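Side-chain contacts in protein K7 (Vaccinia virus WR, PDB 3JRV), which binds the human RNA helicase DDX3 as a Bcl-2-like virulence factor and blocks host signalling to IRF3 and NF-kappa-B: residues A[32-37]-A[100-105]; A[40-45]-A[116-121]. One frame throughout, in Å; residues are numbered along the deposited sequence.

Interaction 1: A[32-37]-A[100-105]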
loop_
_atom_site.group_PDB
_atom_site.type_symbol
_atom_site.label_atom_id
_atom_site.label_comp_id
_atom_site.label_asym_id
_atom_site.label_seq_id
_atom_site.Cartn_x
_atom_site.Cartn_y
_atom_site.Cartn_z
ATOM N N GLU A 32 1.123 1.591 -6.861
ATOM C CA GLU A 32 0.489 2.902 -7.057
ATOM C C GLU A 32 -0.284 3.346 -5.817
ATOM O O GLU A 32 -0.297 4.540 -5.476
ATOM C CB GLU A 32 -0.417 2.866 -8.308
ATOM C CG GLU A 32 -1.254 4.033 -8.548
ATOM C CD GLU A 32 -2.145 3.769 -9.742
ATOM O OE1 GLU A 32 -1.596 3.598 -10.876
ATOM O OE2 GLU A 32 -3.369 3.663 -9.489
ATOM N N TYR A 33 -1.077 2.429 -5.254
ATOM C CA TYR A 33 -1.945 2.724 -4.141
ATOM C C TYR A 33 -1.076 3.208 -2.949
ATOM O O TYR A 33 -1.462 4.175 -2.243
ATOM C CB TYR A 33 -2.752 1.461 -3.790
ATOM C CG TYR A 33 -3.408 1.571 -2.436
ATOM C CD1 TYR A 33 -4.475 2.438 -2.221
ATOM C CD2 TYR A 33 -2.888 0.861 -1.348
ATOM C CE1 TYR A 33 -5.039 2.629 -0.911
ATOM C CE2 TYR A 33 -3.431 0.973 -0.088
ATOM C CZ TYR A 33 -4.475 1.898 0.159
ATOM O OH TYR A 33 -5.042 2.045 1.413
ATOM N N ILE A 34 0.031 2.510 -2.662
ATOM C CA ILE A 34 0.873 2.931 -1.538
ATOM C C ILE A 34 1.434 4.345 -1.802
ATOM O O ILE A 34 1.468 5.210 -0.888
ATOM C CB ILE A 34 2.017 1.901 -1.303
ATOM C CG1 ILE A 34 1.408 0.556 -0.824
ATOM C CG2 ILE A 34 3.077 2.496 -0.338
ATOM C CD1 ILE A 34 0.535 0.666 0.442
ATOM N N THR A 35 1.797 4.622 -3.049
ATOM C CA THR A 35 2.193 6.012 -3.379
ATOM C C THR A 35 1.036 7.009 -3.201
ATOM O O THR A 35 1.176 8.082 -2.604
ATOM C CB THR A 35 2.683 6.087 -4.811
ATOM O OG1 THR A 35 3.886 5.322 -4.919
ATOM C CG2 THR A 35 2.894 7.565 -5.227
ATOM N N TRP A 36 -0.158 6.628 -3.641
ATOM C CA TRP A 36 -1.309 7.501 -3.544
ATOM C C TRP A 36 -1.600 7.906 -2.079
ATOM O O TRP A 36 -1.989 9.046 -1.820
ATOM C CB TRP A 36 -2.519 6.798 -4.191
ATOM C CG TRP A 36 -3.775 7.641 -4.167
ATOM C CD1 TRP A 36 -4.147 8.609 -5.098
ATOM C CD2 TRP A 36 -4.877 7.522 -3.261
ATOM N NE1 TRP A 36 -5.390 9.116 -4.784
ATOM C CE2 TRP A 36 -5.868 8.461 -3.671
ATOM C CE3 TRP A 36 -5.146 6.679 -2.158
ATOM C CZ2 TRP A 36 -7.099 8.591 -3.002
ATOM C CZ3 TRP A 36 -6.372 6.818 -1.481
ATOM C CH2 TRP A 36 -7.337 7.765 -1.913
ATOM N N ARG A 37 -1.457 6.986 -1.115
ATOM C CA ARG A 37 -1.770 7.343 0.288
ATOM C C ARG A 37 -0.810 8.452 0.790
ATOM O O ARG A 37 -1.151 9.160 1.724
ATOM C CB ARG A 37 -1.644 6.099 1.204
ATOM C CG ARG A 37 -2.799 5.074 0.893
ATOM C CD ARG A 37 -4.195 5.641 1.253
ATOM N NE ARG A 37 -4.302 6.003 2.676
ATOM C CZ ARG A 37 -4.640 5.170 3.670
ATOM N NH1 ARG A 37 -4.845 3.870 3.446
ATOM N NH2 ARG A 37 -4.677 5.619 4.932
ATOM N N ALA A 100 -2.441 -7.041 6.417
ATOM C CA ALA A 100 -1.867 -6.171 7.469
ATOM C C ALA A 100 -0.635 -5.459 6.951
ATOM O O ALA A 100 -0.408 -4.287 7.279
ATOM C CB ALA A 100 -1.504 -7.000 8.679
ATOM N N THR A 101 0.179 -6.141 6.154
ATOM C CA THR A 101 1.455 -5.563 5.697
ATOM C C THR A 101 1.149 -4.452 4.684
ATOM O O THR A 101 1.765 -3.386 4.718
ATOM C CB THR A 101 2.368 -6.629 5.050
ATOM O OG1 THR A 101 2.670 -7.625 6.029
ATOM C CG2 THR A 101 3.721 -6.059 4.529
ATOM N N ILE A 102 0.216 -4.696 3.763
ATOM C CA ILE A 102 -0.210 -3.614 2.866
ATOM C C ILE A 102 -0.763 -2.426 3.664
ATOM O O ILE A 102 -0.458 -1.257 3.338
ATOM C CB ILE A 102 -1.256 -4.153 1.826
ATOM C CG1 ILE A 102 -0.559 -5.200 0.955
ATOM C CG2 ILE A 102 -1.842 -2.988 1.005
ATOM C CD1 ILE A 102 -1.554 -6.033 0.138
ATOM N N GLY A 103 -1.615 -2.705 4.656
ATOM C CA GLY A 103 -2.145 -1.681 5.566
ATOM C C GLY A 103 -1.021 -0.886 6.220
ATOM O O GLY A 103 -1.140 0.358 6.339
ATOM N N ILE A 104 0.013 -1.579 6.709
ATOM C CA ILE A 104 1.148 -0.920 7.384
ATOM C C ILE A 104 1.903 -0.038 6.420
ATOM O O ILE A 104 2.263 1.089 6.773
ATOM C CB ILE A 104 2.119 -1.975 8.086
ATOM C CG1 ILE A 104 1.414 -2.502 9.320
ATOM C CG2 ILE A 104 3.480 -1.311 8.391
ATOM C CD1 ILE A 104 1.576 -1.568 10.511
ATOM N N CYS A 105 2.132 -0.541 5.203
ATOM C CA CYS A 105 2.819 0.277 4.203
ATOM C C CYS A 105 2.013 1.553 3.951
ATOM O O CYS A 105 2.612 2.640 3.824
ATOM C CB CYS A 105 3.020 -0.490 2.902
ATOM S SG CYS A 105 4.274 -1.752 3.045
#

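Interaction 2: A[40-45]-A[116-121]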
loop_
_atom_site.group_PDB
_atom_site.type_symbol
_atom_site.label_atom_id
_atom_site.label_comp_id
_atom_site.label_asym_id
_atom_site.label_seq_id
_atom_site.Cartn_x
_atom_site.Cartn_y
_atom_site.Cartn_z
ATOM N N VAL A 40 -1.850 11.910 -1.830
ATOM C CA VAL A 40 -3.141 12.534 -1.570
ATOM C C VAL A 40 -3.026 13.501 -0.392
ATOM O O VAL A 40 -3.707 14.523 -0.375
ATOM C CB VAL A 40 -4.244 11.418 -1.337
ATOM C CG1 VAL A 40 -4.067 10.799 0.050
ATOM C CG2 VAL A 40 -5.651 11.990 -1.540
ATOM N N ILE A 41 -2.095 13.223 0.537
ATOM C CA ILE A 41 -1.860 14.143 1.684
ATOM C C ILE A 41 -0.903 15.287 1.268
ATOM O O ILE A 41 -1.199 16.482 1.503
ATOM C CB ILE A 41 -1.236 13.395 2.888
ATOM C CG1 ILE A 41 -2.135 12.253 3.376
ATOM C CG2 ILE A 41 -0.954 14.372 4.046
ATOM C CD1 ILE A 41 -3.561 12.650 3.709
ATOM N N VAL A 42 0.207 14.938 0.618
ATOM C CA VAL A 42 1.252 15.901 0.178
ATOM C C VAL A 42 0.661 17.025 -0.694
ATOM O O VAL A 42 1.022 18.221 -0.529
ATOM C CB VAL A 42 2.409 15.151 -0.553
ATOM C CG1 VAL A 42 3.435 16.125 -1.197
ATOM C CG2 VAL A 42 3.132 14.268 0.465
ATOM N N PHE A 43 -0.254 16.659 -1.596
ATOM C CA PHE A 43 -0.858 17.639 -2.511
ATOM C C PHE A 43 -2.323 18.010 -2.195
ATOM O O PHE A 43 -3.014 18.714 -2.971
ATOM C CB PHE A 43 -0.656 17.212 -3.971
ATOM C CG PHE A 43 0.797 17.048 -4.343
ATOM C CD1 PHE A 43 1.639 18.169 -4.480
ATOM C CD2 PHE A 43 1.354 15.793 -4.395
ATOM C CE1 PHE A 43 2.967 18.002 -4.764
ATOM C CE2 PHE A 43 2.679 15.604 -4.709
ATOM C CZ PHE A 43 3.500 16.709 -4.835
ATOM N N ASN A 44 -2.780 17.619 -1.002
ATOM C CA ASN A 44 -4.164 17.840 -0.595
ATOM C C ASN A 44 -5.153 17.530 -1.707
ATOM O O ASN A 44 -5.971 18.360 -2.100
ATOM C CB ASN A 44 -4.397 19.257 -0.043
ATOM C CG ASN A 44 -5.748 19.391 0.598
ATOM O OD1 ASN A 44 -6.267 18.395 1.121
ATOM N ND2 ASN A 44 -6.424 20.538 0.374
ATOM N N LYS A 45 -5.091 16.293 -2.190
ATOM C CA LYS A 45 -6.067 15.831 -3.147
ATOM C C LYS A 45 -7.196 15.221 -2.314
ATOM O O LYS A 45 -7.056 15.023 -1.089
ATOM C CB LYS A 45 -5.382 14.842 -4.094
ATOM C CG LYS A 45 -4.327 15.484 -4.970
ATOM C CD LYS A 45 -4.987 16.551 -5.815
ATOM C CE LYS A 45 -4.092 16.975 -6.961
ATOM N NZ LYS A 45 -4.698 18.116 -7.697
ATOM N N LYS A 116 5.111 16.035 6.020
ATOM C CA LYS A 116 5.739 16.696 4.855
ATOM C C LYS A 116 6.978 15.943 4.322
ATOM O O LYS A 116 7.967 16.550 3.820
ATOM C CB LYS A 116 6.056 18.183 5.150
ATOM C CG LYS A 116 4.808 19.053 5.289
ATOM C CD LYS A 116 5.155 20.522 5.572
ATOM C CE LYS A 116 3.936 21.282 6.092
ATOM N NZ LYS A 116 2.935 21.444 4.989
ATOM N N ILE A 117 6.882 14.613 4.345
ATOM C CA ILE A 117 7.916 13.755 3.830
ATOM C C ILE A 117 7.364 13.015 2.624
ATOM O O ILE A 117 6.231 12.493 2.692
ATOM C CB ILE A 117 8.348 12.740 4.885
ATOM C CG1 ILE A 117 9.116 13.457 6.016
ATOM C CG2 ILE A 117 9.278 11.745 4.249
ATOM C CD1 ILE A 117 9.346 12.560 7.239
ATOM N N SER A 118 8.130 12.952 1.537
ATOM C CA SER A 118 7.661 12.250 0.332
ATOM C C SER A 118 8.834 11.690 -0.456
ATOM O O SER A 118 9.303 10.567 -0.160
ATOM C CB SER A 118 6.764 13.165 -0.546
ATOM O OG SER A 118 7.451 14.337 -0.962
ATOM N N GLU A 119 9.423 12.491 -1.352
ATOM C CA GLU A 119 10.419 11.974 -2.267
ATOM C C GLU A 119 11.701 11.477 -1.600
ATOM O O GLU A 119 12.380 10.609 -2.144
ATOM C CB GLU A 119 10.753 13.042 -3.324
ATOM C CG GLU A 119 9.479 13.558 -3.963
ATOM C CD GLU A 119 9.759 14.502 -5.109
ATOM O OE1 GLU A 119 10.612 14.156 -5.943
ATOM O OE2 GLU A 119 9.132 15.571 -5.136
ATOM N N SER A 120 12.025 12.014 -0.428
ATOM C CA SER A 120 13.262 11.633 0.247
ATOM C C SER A 120 13.194 10.187 0.742
ATOM O O SER A 120 14.234 9.589 1.040
ATOM C CB SER A 120 13.574 12.586 1.420
ATOM O OG SER A 120 12.646 12.341 2.468
ATOM N N ARG A 121 11.997 9.593 0.738
ATOM C CA ARG A 121 11.829 8.182 1.178
ATOM C C ARG A 121 11.347 7.263 0.073
ATOM O O ARG A 121 10.964 6.077 0.328
ATOM C CB ARG A 121 10.835 8.094 2.352
ATOM C CG ARG A 121 11.245 8.921 3.559
ATOM C CD ARG A 121 12.472 8.384 4.247
ATOM N NE ARG A 121 12.468 8.867 5.626
ATOM C CZ ARG A 121 12.731 10.125 5.980
ATOM N NH1 ARG A 121 13.099 11.027 5.065
ATOM N NH2 ARG A 121 12.663 10.483 7.261
#

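Interaction 1: A[32-37]-A[100-105]
I34 pushes its side chain into a shallow hollow of helix 95-114 between I102 and C105, at the centre of the all-helical Bcl-2-like fold. The short segments run roughly alongside each other, 37° apart in direction and 10.3 Å apart at closest approach, so contact is made by side chains of 32-37, reaching both side chains and backbone of 100-105. The main bump is the I34 ethyl branch. With chi1 at -67°, CG1 lies anti to the carbonyl carbon and CG2 anti to the backbone N; the chain then ends in CD1, which takes the place nearest the second helix. One wall of the hollow is C105, whose CB lies 3.7 Å from I34 CD1. Its floor is backbone, since I34 CD1 also comes to 3.6 Å from I102 O. The other wall is I102 CG2, 4.4 Å from I34 CD1. This methyl is itself a bump: it faces the groove between I34 and the Y33 ring, meeting the ring obliquely with Y33 CE2 4.4 Å from I102 CG2. A106, one residue beyond C105, carries the packing on along helix 95-114, touching Y33, I34 and R37, while L57 and M58 of helix 52-58 press on Y33. Toward the bound DDX3 peptide, I34 and C105 both pack on an aromatic side chain, so the two side chains that meet here also form part of the surface that receives the peptide. Every touching residue is buried. The Y33 hydroxyl accepts a bond from R37, one turn on: R37, whose NH2 makes salt bridges with D61 and E110, turns its guanidinium edge to the phenol, and R37 NH1 donates to Y33 OH over 2.7 Å, with the oxygen only 2° out of the guanidinium plane.

Interaction 2: A[40-45]-A[116-121]
V42, which meets S118 across this contact, also lies on a flat group: its CG1 rests 3.6 Å above one face of the F43 ring, offset toward the rim. The rings of H39 and Y7 meet F43 as well, with planes at about 50° and 65° to it. On the partner segment the flat group is the R121 guanidinium. I117 CG2 lies over one face of it, again toward the rim, S120 CB is at its edge, in plane, and W112 adds a cation-pi contact. Between these groups the crossing itself is slight. The two V42 methyls divide the work: chi1 of 172° sets CG1 anti to the backbone N, over the phenylalanine, and leaves CG2 pointing to the loop, where V42 CG2 touches S118 CB at 3.9 Å. The same methyl comes to 4.2 Å from I117 O, a carbonyl that accepts a hydrogen bond from N38 ND2, one turn back on the helix of V42. Y7 backs S118 too, bridging the two sides. Each segment lies at a helix C terminus: 40-45 contains one, where K45 N bonds to V40 O at 2.9 Å with N44 at positive phi, and 116-121 follows one directly, where I117 N bonds to W112 O with K116 at positive phi. The arrangement is thus a surface contact between the Schellman-capped end of helix 26-42 and the loop that leaves the Schellman-capped end of helix 95-114.

How the interactions relate
From the N terminus, helix 26-42 supplies the first half of both contacts: residues 32-37 for interaction 1, then its C-terminal end in 40-45 for interaction 2. The chain then passes through helices 52-58, 60-68 and 70-80 before helix 95-114 returns to close interaction 1 around 62 intervening residues. The loop following that helix closes interaction 2 around 70. As the segments alternate, the two closures cross rather than nest. Helix 26-42 is tied first to helix 95-114 and then to the loop that follows it, with the contact centres 14 Å apart: interaction 1 in the core beside the bound peptide, interaction 2 at the surface, where helix 26-42 is ending and helix 95-114 has just ended.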